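Local coordinates for protein lysyl oxidase (Pichia pastoris, PDB 1W7C) that is a copper- and topaquinone-dependent amine oxidase that probably converts primary amines, the side chains of peptidyl lysines among them, into aldehydes, at residues Arg81-Val87 and Glu99-Leu105; Asn365-Pro371 and Arg395-Cys400; Tyr408-Arg412 and Glu684-Asp688; His490-Tyr494 and Asn596-Ser600. All blocks are in the same frame, centred on the assembly; numbering follows the deposited sequence.

From the N terminus, interaction 1 comes first: in the N2 region it pairs the two strands of the hairpin 82-89/96-103, closing a loop of 11 residues. The other three lie in the copper amine oxidase enzyme domain. Interaction 2 closes a loop of 23 residues and binds the coil at 365-371 to the corner of strand 391-405. Interaction 3 follows and spans 271 residues, joining the start of the hairpin strand 411-415 to the loop at 684-688. Interaction 4 is nested within that span and packs strand 488-498, which carries a copper ligand, against the loop before strand 602-606. None of the four touch one another; interactions 2 and 3 both reach the second subunit.

Interaction 1: residues Arg81-Val87 and Glu99-Leu105; sequences RNARTVV and ELKVGPL
E99 OE1 is gripped by two nitrogens of one guanidinium: R84 NE lies 2.9 Å from E99 OE1 and R84 NH2 3.0 Å from it. Both donors lie close to the guanidinium plane, but NE meets the oxygen nearly end-on to its C-O bond while NH2 comes from above the carboxylate, whose plane is turned 77° against the guanidinium. With R84 CG trans to the backbone N (chi1 168°) and the chain straight out to NE, the group lies alongside V86, whose CG2 sits over one face near the rim. Y119 OH bonds E99 OE1, N120 bonds E99 OE2, and E59 pairs with R84 NH1. A leucine in place of R84 would probably leave the E99 carboxylate without its charged mate and freer to turn.

This salt bridge sits on an antiparallel hairpin. A83 and V102 form a hydrogen-bonded pair (A83 N 2.9 Å from V102 O), as do T85 and L100 (T85 N 2.8 Å from L100 O). T85 OG1 donates to the same L100 O at 3.1 Å, from above the carbonyl plane. Past the cis peptide before P104, L105 N reaches R81 O at 2.8 Å. N82 OD1 packs 3.4 Å from G103 CA. The hairpin turns a largely apolar face, A83, T85 and V102, to helix 26-39; on the face bearing R84, E99 and K101, R84 probably offsets the charge of both E99 and E59.

Interaction 2: residues Asn365-Pro371 and Arg395-Cys400; sequences NRFSLVP and RTLSYC
A corner in strand 391-405, at T396 and L397, receives the coil 365-371 and leads into a classic beta bulge, where S398 and Y399 both face F382. S368 OG donates to T396 O at 2.7 Å, approaching from above the carbonyl plane, and one residue on L369 N meets L397 O almost straight, 2.9 Å away at 170°. L369 then sets CD1 against the backbone of Y399 and C400, 3.6 Å from C400 N, and against C400 CB, while P371 CG meets L397 CD2 at 3.9 Å, their side chains crossing at about a right angle.

At the other end R395, extended from CG to NE, reaches over to the start of the coil. Its NE lies 3.0 Å from R366 O, which sits at the guanidinium edge, and N365 CA rests over one face, 3.3 Å from R395 NH2. An alanine in place of R395 would probably leave R366 O and T386 without this donor and open a gap beside N365.

R395 NH1 bonds T386 on strand 380-388, and the C400-C375 disulfide ties the strand back to the loop that follows the coil. The coil runs obliquely alongside this part of strand 391-405, L369 reaching both I432 of strand 418-433 and Y381 of strand 380-388.

Interaction 3: residues Tyr408-Arg412 and Glu684-Asp688; sequences YSLLR and ENSRD
L411 meets the loop 684-688 with one methyl: its CD2 stands over a face of the R687 guanidinium, offset toward the rim, 3.6 Å from R687 NH2. The two side chains come from opposite directions. L411 gets there with CG held between its backbone N and carbonyl carbon (chi1 69°), and the same CD2 also touches E684 OE1 at 3.6 Å. L410, the next residue back, sets its CD2 3.6 Å from S686 OG. No hydrogen bond crosses this contact; two leucines cover a polar group whose bonds are made largely inside its own loop.

The bonds close a ring. R687 folds back on itself at chi2 and chi3, which puts its NE 2.9 Å from E684 OE1 in a salt bridge. R687 NH2 donates to S686 OG at 2.8 Å, near the guanidinium plane, and S686 OG in turn gives its proton to the syn lone pair of E684 OE2, 2.6 Å away. S686 N adds a second bond to E684 OE2, from above the carboxylate. With both E684 oxygens and two R687 nitrogens held, the guanidinium is fixed in rotation and offers L411 a firm flat face.

R687 NH2 also bonds T422 of strand 418-433, and R687 NH1 bonds I266 O of the second subunit. This is aliphatic packing over a salt-bridged guanidinium, set where a beta hairpin of the enzyme domain enters the dimer interface.

Interaction 4: residues His490-Tyr494 and Asn596-Ser600; sequences HVLNY and NWARS. With CU (copper (II) ion), chain C.
This is a CH-pi and apolar packing contact between strand 488-498, in the core of the enzyme domain, and the loop before strand 602-606. W597 has the largest share of the buried surface, its indole sliding past V491 and N493, two residues whose side chains leave the same side of the strand. The strand's backbone directs N493 CB at the six-membered ring, over which it stands 3.7 Å from the centroid and 21° off the normal, nearest to W597 CE3 at 3.4 Å. The amide beyond it is inclined 42° to the ring. V491 approaches differently: its O lies at the indole edge, 3.5 Å from W597 CH2, while V491 CG1 touches W597 CZ3 at 3.7 Å. V491 CG1 also reaches A598 CB at 4.3 Å, and A598 CB itself lies over the indole face opposite N493, so the ring is sandwiched between a methylene and a methyl.

W597 is placed by a first torsion of 55°, which sets CG between the backbone N and carbonyl carbon and carries the ring toward the strand. Its NE1 bonds Q595. S614 at OD1 and N649 at ND2 fix the turn of the N493 amide.

One residue before V491, H490 NE2 binds the copper ion at 2.0 Å; H488 and H654 bind the same copper ion, as does a water 2.2 Å from it. Chemically, a copper-ligand strand is backed here by van der Waals and CH-pi contacts, with no hydrogen bond crossing to the loop, while the polar groups of N493 and W597 find their partners outside the contact.

Interaction 1: residues Arg81-Val87 and Glu99-Leu105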
loop_
_atom_site.group_PDB
_atom_site.type_symbol
_atom_site.label_atom_id
_atom_site.label_comp_id
_atom_site.label_asym_id
_atom_site.label_seq_id
_atom_site.Cartn_x
_atom_site.Cartn_y
_atom_site.Cartn_z
ATOM N N ARG A 81 35.546 -13.335 16.309
ATOM C CA ARG A 81 35.333 -11.913 16.157
ATOM C C ARG A 81 36.427 -11.429 15.213
ATOM O O ARG A 81 37.614 -11.461 15.551
ATOM C CB ARG A 81 35.455 -11.219 17.521
ATOM C CG ARG A 81 35.112 -9.784 17.498
ATOM C CD ARG A 81 33.698 -9.492 17.115
ATOM N NE ARG A 81 33.378 -8.109 17.435
ATOM C CZ ARG A 81 32.250 -7.485 17.080
ATOM N NH1 ARG A 81 31.275 -8.128 16.442
ATOM N NH2 ARG A 81 32.064 -6.223 17.417
ATOM N N ASN A 82 36.025 -11.042 14.009
ATOM C CA ASN A 82 36.938 -10.652 12.950
ATOM C C ASN A 82 36.516 -9.301 12.395
ATOM O O ASN A 82 35.319 -8.957 12.399
ATOM C CB ASN A 82 36.865 -11.659 11.809
ATOM C CG ASN A 82 37.441 -13.011 12.168
ATOM O OD1 ASN A 82 38.535 -13.112 12.712
ATOM N ND2 ASN A 82 36.713 -14.071 11.829
ATOM N N ALA A 83 37.496 -8.577 11.863
ATOM C CA ALA A 83 37.262 -7.370 11.089
ATOM C C ALA A 83 37.529 -7.589 9.602
ATOM O O ALA A 83 38.477 -8.241 9.224
ATOM C CB ALA A 83 38.161 -6.251 11.608
ATOM N N ARG A 84 36.688 -6.970 8.794
ATOM C CA ARG A 84 36.967 -6.689 7.377
ATOM C C ARG A 84 37.576 -5.292 7.342
ATOM O O ARG A 84 37.031 -4.348 7.928
ATOM C CB ARG A 84 35.672 -6.675 6.584
ATOM C CG ARG A 84 35.806 -6.110 5.166
ATOM C CD ARG A 84 34.499 -5.969 4.460
ATOM N NE ARG A 84 34.627 -5.356 3.155
ATOM C CZ ARG A 84 34.026 -4.246 2.766
ATOM N NH1 ARG A 84 33.262 -3.538 3.612
ATOM N NH2 ARG A 84 34.227 -3.815 1.500
ATOM N N THR A 85 38.708 -5.171 6.667
ATOM C CA THR A 85 39.322 -3.858 6.402
ATOM C C THR A 85 39.545 -3.702 4.921
ATOM O O THR A 85 39.692 -4.666 4.184
ATOM C CB THR A 85 40.657 -3.735 7.178
ATOM O OG1 THR A 85 41.642 -4.627 6.615
ATOM C CG2 THR A 85 40.490 -4.185 8.656
ATOM N N VAL A 86 39.480 -2.472 4.460
ATOM C CA VAL A 86 39.798 -2.158 3.079
ATOM C C VAL A 86 40.897 -1.096 3.152
ATOM O O VAL A 86 40.720 -0.035 3.787
ATOM C CB VAL A 86 38.574 -1.660 2.284
ATOM C CG1 VAL A 86 38.951 -1.414 0.836
ATOM C CG2 VAL A 86 37.392 -2.659 2.420
ATOM N N VAL A 87 42.012 -1.392 2.465
ATOM C CA VAL A 87 43.219 -0.587 2.503
ATOM C C VAL A 87 43.597 -0.314 1.045
ATOM O O VAL A 87 43.632 -1.223 0.211
ATOM C CB VAL A 87 44.360 -1.324 3.229
ATOM C CG1 VAL A 87 45.652 -0.502 3.240
ATOM C CG2 VAL A 87 43.933 -1.722 4.648
ATOM N N GLU A 99 40.924 -5.859 0.222
ATOM C CA GLU A 99 40.171 -6.244 1.394
ATOM C C GLU A 99 41.011 -7.277 2.148
ATOM O O GLU A 99 41.532 -8.243 1.539
ATOM C CB GLU A 99 38.813 -6.826 0.958
ATOM C CG GLU A 99 38.033 -5.887 0.055
ATOM C CD GLU A 99 36.609 -6.322 -0.229
ATOM O OE1 GLU A 99 35.793 -6.292 0.727
ATOM O OE2 GLU A 99 36.355 -6.691 -1.380
ATOM N N LEU A 100 41.124 -7.057 3.454
ATOM C CA LEU A 100 41.912 -7.860 4.348
ATOM C C LEU A 100 41.088 -8.216 5.583
ATOM O O LEU A 100 40.380 -7.383 6.123
ATOM C CB LEU A 100 43.177 -7.091 4.790
ATOM C CG LEU A 100 44.095 -6.596 3.657
ATOM C CD1 LEU A 100 45.138 -5.672 4.268
ATOM C CD2 LEU A 100 44.742 -7.711 2.895
ATOM N N LYS A 101 41.198 -9.476 6.005
ATOM C CA LYS A 101 40.608 -9.963 7.248
ATOM C C LYS A 101 41.625 -9.807 8.359
ATOM O O LYS A 101 42.779 -10.243 8.211
ATOM C CB LYS A 101 40.209 -11.430 7.103
ATOM C CG LYS A 101 39.637 -12.081 8.375
ATOM C CD LYS A 101 39.218 -13.519 8.069
ATOM C CE LYS A 101 39.424 -14.466 9.232
ATOM N NZ LYS A 101 38.675 -15.750 9.032
ATOM N N VAL A 102 41.208 -9.166 9.444
ATOM C CA VAL A 102 42.056 -9.012 10.636
ATOM C C VAL A 102 41.350 -9.674 11.796
ATOM O O VAL A 102 40.263 -9.273 12.182
ATOM C CB VAL A 102 42.366 -7.550 10.984
ATOM C CG1 VAL A 102 43.311 -7.492 12.178
ATOM C CG2 VAL A 102 42.958 -6.807 9.775
ATOM N N GLY A 103 41.962 -10.715 12.329
ATOM C CA GLY A 103 41.385 -11.428 13.443
ATOM C C GLY A 103 42.117 -12.713 13.772
ATOM O O GLY A 103 43.077 -13.065 13.100
ATOM N N PRO A 104 41.689 -13.403 14.818
ATOM C CA PRO A 104 40.573 -12.974 15.674
ATOM C C PRO A 104 40.928 -11.817 16.609
ATOM O O PRO A 104 42.115 -11.500 16.821
ATOM C CB PRO A 104 40.257 -14.233 16.484
ATOM C CG PRO A 104 41.563 -14.971 16.553
ATOM C CD PRO A 104 42.256 -14.691 15.253
ATOM N N LEU A 105 39.886 -11.198 17.155
ATOM C CA LEU A 105 40.000 -10.090 18.072
ATOM C C LEU A 105 39.472 -10.552 19.445
ATOM O O LEU A 105 38.609 -11.441 19.511
ATOM C CB LEU A 105 39.172 -8.907 17.586
ATOM C CG LEU A 105 39.459 -8.394 16.177
ATOM C CD1 LEU A 105 38.517 -7.242 15.798
ATOM C CD2 LEU A 105 40.917 -7.959 16.074
HETATM O O HOH W 1 37.288 -14.192 18.544
HETATM O O HOH W 2 38.024 -16.726 11.693
#

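Interaction 2: residues Asn365-Pro371 and Arg395-Cys400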
loop_
_atom_site.group_PDB
_atom_site.type_symbol
_atom_site.label_atom_id
_atom_site.label_comp_id
_atom_site.label_asym_id
_atom_site.label_seq_id
_atom_site.Cartn_x
_atom_site.Cartn_y
_atom_site.Cartn_z
ATOM N N ASN A 365 26.148 6.210 6.835
ATOM C CA ASN A 365 27.086 7.251 7.271
ATOM C C ASN A 365 26.518 8.650 7.107
ATOM O O ASN A 365 27.251 9.590 6.799
ATOM C CB ASN A 365 28.428 7.123 6.535
ATOM C CG ASN A 365 28.285 7.229 5.036
ATOM O OD1 ASN A 365 27.168 7.320 4.508
ATOM N ND2 ASN A 365 29.421 7.162 4.323
ATOM N N ARG A 366 25.222 8.786 7.399
ATOM C CA ARG A 366 24.498 10.035 7.181
ATOM C C ARG A 366 24.112 10.694 8.495
ATOM O O ARG A 366 24.955 10.813 9.412
ATOM C CB ARG A 366 23.333 9.767 6.196
ATOM C CG ARG A 366 23.826 9.134 4.892
ATOM C CD ARG A 366 24.766 10.044 4.094
ATOM N NE ARG A 366 25.467 9.291 3.093
ATOM C CZ ARG A 366 26.340 9.837 2.250
ATOM N NH1 ARG A 366 26.488 11.161 2.182
ATOM N NH2 ARG A 366 27.050 9.069 1.485
ATOM N N PHE A 367 22.890 11.210 8.593
ATOM C CA PHE A 367 22.551 12.178 9.636
ATOM C C PHE A 367 21.620 11.603 10.682
ATOM O O PHE A 367 21.000 10.572 10.476
ATOM C CB PHE A 367 21.822 13.385 9.039
ATOM C CG PHE A 367 22.587 14.130 7.977
ATOM C CD1 PHE A 367 22.487 13.762 6.637
ATOM C CD2 PHE A 367 23.321 15.271 8.309
ATOM C CE1 PHE A 367 23.150 14.473 5.659
ATOM C CE2 PHE A 367 23.988 15.997 7.328
ATOM C CZ PHE A 367 23.895 15.609 6.002
ATOM N N SER A 368 21.490 12.316 11.794
ATOM C CA SER A 368 20.543 11.973 12.863
ATOM C C SER A 368 19.091 12.209 12.404
ATOM O O SER A 368 18.827 13.027 11.508
ATOM C CB SER A 368 20.809 12.834 14.102
ATOM O OG SER A 368 22.076 12.578 14.651
ATOM N N LEU A 369 18.169 11.523 13.075
ATOM C CA LEU A 369 16.725 11.746 12.964
ATOM C C LEU A 369 16.326 13.003 13.745
ATOM O O LEU A 369 16.867 13.284 14.798
ATOM C CB LEU A 369 15.972 10.532 13.525
ATOM C CG LEU A 369 16.132 9.247 12.759
ATOM C CD1 LEU A 369 15.808 8.047 13.625
ATOM C CD2 LEU A 369 15.293 9.273 11.534
ATOM N N VAL A 370 15.341 13.727 13.216
ATOM C CA VAL A 370 14.769 14.925 13.871
ATOM C C VAL A 370 13.643 14.476 14.778
ATOM O O VAL A 370 12.596 14.040 14.299
ATOM C CB VAL A 370 14.253 15.916 12.846
ATOM C CG1 VAL A 370 13.644 17.108 13.544
ATOM C CG2 VAL A 370 15.411 16.322 11.853
ATOM N N PRO A 371 13.829 14.586 16.090
ATOM C CA PRO A 371 12.786 14.168 17.025
ATOM C C PRO A 371 11.447 14.857 16.757
ATOM O O PRO A 371 11.407 16.029 16.361
ATOM C CB PRO A 371 13.345 14.607 18.414
ATOM C CG PRO A 371 14.826 14.568 18.211
ATOM C CD PRO A 371 15.022 15.085 16.819
ATOM N N ARG A 395 27.085 8.108 15.958
ATOM C CA ARG A 395 25.882 8.753 15.448
ATOM C C ARG A 395 24.721 8.530 16.381
ATOM O O ARG A 395 24.144 7.456 16.440
ATOM C CB ARG A 395 25.532 8.190 14.074
ATOM C CG ARG A 395 26.292 8.781 12.968
ATOM C CD ARG A 395 25.802 8.410 11.568
ATOM N NE ARG A 395 26.820 8.836 10.635
ATOM C CZ ARG A 395 27.973 8.221 10.468
ATOM N NH1 ARG A 395 28.193 7.044 11.039
ATOM N NH2 ARG A 395 28.871 8.728 9.628
ATOM N N THR A 396 24.393 9.554 17.147
ATOM C CA THR A 396 23.229 9.495 18.011
ATOM C C THR A 396 22.000 9.707 17.128
ATOM O O THR A 396 22.068 10.176 15.975
ATOM C CB THR A 396 23.284 10.543 19.116
ATOM O OG1 THR A 396 23.251 11.831 18.523
ATOM C CG2 THR A 396 24.623 10.419 19.877
ATOM N N LEU A 397 20.874 9.299 17.670
ATOM C CA LEU A 397 19.591 9.414 16.982
ATOM C C LEU A 397 19.657 8.777 15.580
ATOM O O LEU A 397 19.075 9.258 14.612
ATOM C CB LEU A 397 19.115 10.865 16.949
ATOM C CG LEU A 397 18.513 11.458 18.265
ATOM C CD1 LEU A 397 19.193 11.150 19.579
ATOM C CD2 LEU A 397 18.312 12.914 18.026
ATOM N N SER A 398 20.362 7.646 15.489
ATOM C CA SER A 398 20.609 6.973 14.226
ATOM C C SER A 398 19.412 6.153 13.716
ATOM O O SER A 398 19.143 6.136 12.520
ATOM C CB SER A 398 21.825 6.049 14.381
ATOM O OG SER A 398 22.096 5.346 13.198
ATOM N N TYR A 399 18.732 5.480 14.623
ATOM C CA TYR A 399 17.477 4.836 14.310
ATOM C C TYR A 399 16.538 4.995 15.467
ATOM O O TYR A 399 16.958 5.286 16.578
ATOM C CB TYR A 399 17.653 3.381 13.863
ATOM C CG TYR A 399 18.142 2.394 14.912
ATOM C CD1 TYR A 399 17.251 1.666 15.665
ATOM C CD2 TYR A 399 19.481 2.154 15.092
ATOM C CE1 TYR A 399 17.683 0.704 16.567
ATOM C CE2 TYR A 399 19.936 1.187 15.993
ATOM C CZ TYR A 399 19.026 0.465 16.734
ATOM O OH TYR A 399 19.445 -0.492 17.631
ATOM N N CYS A 400 15.246 4.871 15.197
ATOM C CA CYS A 400 14.239 5.005 16.240
ATOM C C CYS A 400 13.326 3.802 16.248
ATOM O O CYS A 400 13.156 3.113 15.219
ATOM C CB CYS A 400 13.398 6.292 16.088
ATOM S SG CYS A 400 12.239 6.218 14.681
HETATM O O HOH W 3 22.279 14.513 16.593
#

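Interaction 3: residues Tyr408-Arg412 and Glu684-Asp688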
loop_
_atom_site.group_PDB
_atom_site.type_symbol
_atom_site.label_atom_id
_atom_site.label_comp_id
_atom_site.label_asym_id
_atom_site.label_seq_id
_atom_site.Cartn_x
_atom_site.Cartn_y
_atom_site.Cartn_z
ATOM N N TYR A 408 -6.676 1.792 11.522
ATOM C CA TYR A 408 -7.717 0.778 11.304
ATOM C C TYR A 408 -7.441 -0.358 12.307
ATOM O O TYR A 408 -6.271 -0.632 12.663
ATOM C CB TYR A 408 -7.699 0.258 9.851
ATOM C CG TYR A 408 -6.438 -0.480 9.536
ATOM C CD1 TYR A 408 -5.261 0.191 9.242
ATOM C CD2 TYR A 408 -6.409 -1.867 9.530
ATOM C CE1 TYR A 408 -4.082 -0.495 8.966
ATOM C CE2 TYR A 408 -5.248 -2.558 9.246
ATOM C CZ TYR A 408 -4.083 -1.881 8.979
ATOM O OH TYR A 408 -2.930 -2.599 8.799
ATOM N N SER A 409 -8.508 -1.002 12.742
ATOM C CA SER A 409 -8.380 -2.123 13.655
ATOM C C SER A 409 -7.753 -3.347 12.968
ATOM O O SER A 409 -7.753 -3.448 11.743
ATOM C CB SER A 409 -9.743 -2.421 14.341
ATOM O OG SER A 409 -10.471 -3.338 13.569
ATOM N N LEU A 410 -7.183 -4.266 13.744
ATOM C CA LEU A 410 -6.548 -5.434 13.129
ATOM C C LEU A 410 -7.597 -6.371 12.548
ATOM O O LEU A 410 -7.385 -6.951 11.496
ATOM C CB LEU A 410 -5.634 -6.148 14.139
ATOM C CG LEU A 410 -4.864 -7.361 13.578
ATOM C CD1 LEU A 410 -3.999 -6.987 12.387
ATOM C CD2 LEU A 410 -4.009 -7.917 14.702
ATOM N N LEU A 411 -8.707 -6.531 13.263
ATOM C CA LEU A 411 -9.844 -7.311 12.776
ATOM C C LEU A 411 -11.095 -6.897 13.545
ATOM O O LEU A 411 -11.025 -6.149 14.522
ATOM C CB LEU A 411 -9.583 -8.824 12.848
ATOM C CG LEU A 411 -9.482 -9.510 14.196
ATOM C CD1 LEU A 411 -10.806 -9.572 14.948
ATOM C CD2 LEU A 411 -8.950 -10.920 14.046
ATOM N N ARG A 412 -12.240 -7.340 13.048
ATOM C CA ARG A 412 -13.475 -7.181 13.788
ATOM C C ARG A 412 -14.534 -8.120 13.254
ATOM O O ARG A 412 -14.435 -8.590 12.113
ATOM C CB ARG A 412 -14.025 -5.739 13.632
ATOM C CG ARG A 412 -14.704 -5.529 12.262
ATOM C CD ARG A 412 -15.226 -4.120 11.985
ATOM N NE ARG A 412 -15.907 -3.510 13.132
ATOM C CZ ARG A 412 -17.078 -3.887 13.610
ATOM N NH1 ARG A 412 -17.721 -4.892 13.046
ATOM N NH2 ARG A 412 -17.576 -3.271 14.689
ATOM N N GLU A 684 -5.074 -17.916 13.411
ATOM C CA GLU A 684 -4.563 -16.549 13.423
ATOM C C GLU A 684 -4.159 -16.181 14.867
ATOM O O GLU A 684 -4.928 -16.335 15.824
ATOM C CB GLU A 684 -5.656 -15.661 12.856
ATOM C CG GLU A 684 -5.299 -14.212 12.650
ATOM C CD GLU A 684 -5.403 -13.395 13.922
ATOM O OE1 GLU A 684 -6.451 -13.459 14.630
ATOM O OE2 GLU A 684 -4.440 -12.659 14.200
ATOM N N ASN A 685 -2.929 -15.691 15.035
ATOM C CA ASN A 685 -2.298 -15.638 16.344
ATOM C C ASN A 685 -2.256 -14.298 17.086
ATOM O O ASN A 685 -1.610 -14.180 18.124
ATOM C CB ASN A 685 -0.898 -16.280 16.291
ATOM C CG ASN A 685 -0.883 -17.695 16.821
ATOM O OD1 ASN A 685 -0.225 -17.970 17.797
ATOM N ND2 ASN A 685 -1.619 -18.600 16.168
ATOM N N SER A 686 -3.091 -13.347 16.685
ATOM C CA SER A 686 -3.286 -12.154 17.495
ATOM C C SER A 686 -4.309 -12.291 18.610
ATOM O O SER A 686 -4.454 -11.364 19.413
ATOM C CB SER A 686 -3.680 -10.964 16.618
ATOM O OG SER A 686 -4.999 -11.061 16.112
ATOM N N ARG A 687 -5.031 -13.417 18.651
ATOM C CA ARG A 687 -6.216 -13.527 19.505
ATOM C C ARG A 687 -5.940 -13.406 21.004
ATOM O O ARG A 687 -6.849 -13.099 21.791
ATOM C CB ARG A 687 -6.939 -14.858 19.258
ATOM C CG ARG A 687 -7.438 -15.152 17.830
ATOM C CD ARG A 687 -8.524 -14.205 17.276
ATOM N NE ARG A 687 -7.937 -12.907 17.011
ATOM C CZ ARG A 687 -8.255 -11.769 17.604
ATOM N NH1 ARG A 687 -9.319 -11.683 18.398
ATOM N NH2 ARG A 687 -7.547 -10.699 17.320
ATOM N N ASP A 688 -4.687 -13.618 21.406
ATOM C CA ASP A 688 -4.300 -13.485 22.796
ATOM C C ASP A 688 -3.996 -12.055 23.294
ATOM O O ASP A 688 -3.795 -11.822 24.493
ATOM C CB ASP A 688 -3.105 -14.405 23.094
ATOM C CG ASP A 688 -1.891 -14.080 22.287
ATOM O OD1 ASP A 688 -2.044 -13.855 21.079
ATOM O OD2 ASP A 688 -0.756 -14.047 22.790
#

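Interaction 4: residues His490-Tyr494 and Asn596-Ser600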
loop_
_atom_site.group_PDB
_atom_site.type_symbol
_atom_site.label_atom_id
_atom_site.label_comp_id
_atom_site.label_asym_id
_atom_site.label_seq_id
_atom_site.Cartn_x
_atom_site.Cartn_y
_atom_site.Cartn_z
ATOM N N HIS A 490 14.336 4.078 -9.320
ATOM C CA HIS A 490 14.872 3.690 -8.017
ATOM C C HIS A 490 14.611 2.190 -7.878
ATOM O O HIS A 490 13.474 1.764 -8.082
ATOM C CB HIS A 490 14.133 4.378 -6.888
ATOM C CG HIS A 490 14.248 5.867 -6.890
ATOM N ND1 HIS A 490 15.267 6.537 -6.252
ATOM C CD2 HIS A 490 13.400 6.818 -7.362
ATOM C CE1 HIS A 490 15.064 7.838 -6.363
ATOM N NE2 HIS A 490 13.940 8.035 -7.044
ATOM N N VAL A 491 15.617 1.400 -7.510
ATOM C CA VAL A 491 15.406 -0.011 -7.206
ATOM C C VAL A 491 16.236 -0.373 -5.983
ATOM O O VAL A 491 17.395 0.058 -5.865
ATOM C CB VAL A 491 15.692 -0.980 -8.378
ATOM C CG1 VAL A 491 14.982 -2.317 -8.138
ATOM C CG2 VAL A 491 15.281 -0.392 -9.712
ATOM N N LEU A 492 15.651 -1.111 -5.061
ATOM C CA LEU A 492 16.254 -1.464 -3.759
ATOM C C LEU A 492 16.187 -2.989 -3.653
ATOM O O LEU A 492 15.140 -3.563 -3.930
ATOM C CB LEU A 492 15.480 -0.863 -2.564
ATOM C CG LEU A 492 15.514 0.623 -2.377
ATOM C CD1 LEU A 492 14.493 1.299 -3.259
ATOM C CD2 LEU A 492 15.271 0.986 -0.905
ATOM N N ASN A 493 17.265 -3.619 -3.198
ATOM C CA ASN A 493 17.342 -5.064 -2.990
ATOM C C ASN A 493 17.397 -5.353 -1.503
ATOM O O ASN A 493 18.206 -4.765 -0.788
ATOM C CB ASN A 493 18.589 -5.641 -3.658
ATOM C CG ASN A 493 18.622 -7.135 -3.636
ATOM O OD1 ASN A 493 19.492 -7.727 -2.992
ATOM N ND2 ASN A 493 17.712 -7.782 -4.391
ATOM N N TYR A 494 16.554 -6.291 -1.064
ATOM C CA TYR A 494 16.584 -6.794 0.300
ATOM C C TYR A 494 16.916 -8.287 0.314
ATOM O O TYR A 494 16.316 -9.087 -0.380
ATOM C CB TYR A 494 15.226 -6.603 0.960
ATOM C CG TYR A 494 14.823 -5.155 1.211
ATOM C CD1 TYR A 494 14.266 -4.406 0.183
ATOM C CD2 TYR A 494 14.978 -4.561 2.440
ATOM C CE1 TYR A 494 13.910 -3.079 0.398
ATOM C CE2 TYR A 494 14.622 -3.274 2.664
ATOM C CZ TYR A 494 14.075 -2.532 1.634
ATOM O OH TYR A 494 13.672 -1.231 1.862
ATOM N N ASN A 596 23.083 -6.732 -11.269
ATOM C CA ASN A 596 22.296 -7.710 -12.019
ATOM C C ASN A 596 21.080 -8.305 -11.296
ATOM O O ASN A 596 20.294 -9.000 -11.876
ATOM C CB ASN A 596 23.205 -8.819 -12.519
ATOM C CG ASN A 596 24.114 -8.392 -13.646
ATOM O OD1 ASN A 596 23.764 -7.498 -14.435
ATOM N ND2 ASN A 596 25.238 -9.109 -13.799
ATOM N N TRP A 597 20.932 -7.994 -10.008
ATOM C CA TRP A 597 19.768 -8.340 -9.208
ATOM C C TRP A 597 18.538 -7.495 -9.522
ATOM O O TRP A 597 17.446 -7.867 -9.117
ATOM C CB TRP A 597 20.109 -8.137 -7.702
ATOM C CG TRP A 597 20.602 -6.766 -7.387
ATOM C CD1 TRP A 597 21.900 -6.369 -7.425
ATOM C CD2 TRP A 597 19.827 -5.603 -7.222
ATOM N NE1 TRP A 597 21.980 -5.020 -7.238
ATOM C CE2 TRP A 597 20.708 -4.525 -7.105
ATOM C CE3 TRP A 597 18.451 -5.355 -7.081
ATOM C CZ2 TRP A 597 20.271 -3.224 -6.879
ATOM C CZ3 TRP A 597 18.029 -4.053 -6.824
ATOM C CH2 TRP A 597 18.937 -3.017 -6.727
ATOM N N ALA A 598 18.708 -6.379 -10.244
ATOM C CA ALA A 598 17.654 -5.354 -10.331
ATOM C C ALA A 598 16.698 -5.522 -11.518
ATOM O O ALA A 598 15.870 -4.679 -11.761
ATOM C CB ALA A 598 18.271 -3.980 -10.324
ATOM N N ARG A 599 16.773 -6.672 -12.181
ATOM C CA ARG A 599 16.112 -6.925 -13.447
ATOM C C ARG A 599 14.812 -7.732 -13.372
ATOM O O ARG A 599 14.119 -7.822 -14.387
ATOM C CB ARG A 599 17.067 -7.654 -14.391
ATOM C CG ARG A 599 17.609 -8.987 -13.861
ATOM C CD ARG A 599 18.674 -9.569 -14.748
ATOM N NE ARG A 599 19.346 -10.722 -14.119
ATOM C CZ ARG A 599 18.901 -11.956 -14.183
ATOM N NH1 ARG A 599 17.826 -12.273 -14.879
ATOM N NH2 ARG A 599 19.589 -12.907 -13.593
ATOM N N SER A 600 14.501 -8.264 -12.181
ATOM C CA SER A 600 13.266 -9.000 -11.933
ATOM C C SER A 600 12.759 -8.564 -10.582
ATOM O O SER A 600 13.462 -7.899 -9.841
ATOM C CB SER A 600 13.521 -10.511 -11.938
ATOM O OG SER A 600 14.075 -10.856 -13.205
HETATM CU CU CU C . 13.187 9.757 -7.778
HETATM O O HOH W 4 14.372 11.378 -6.861
#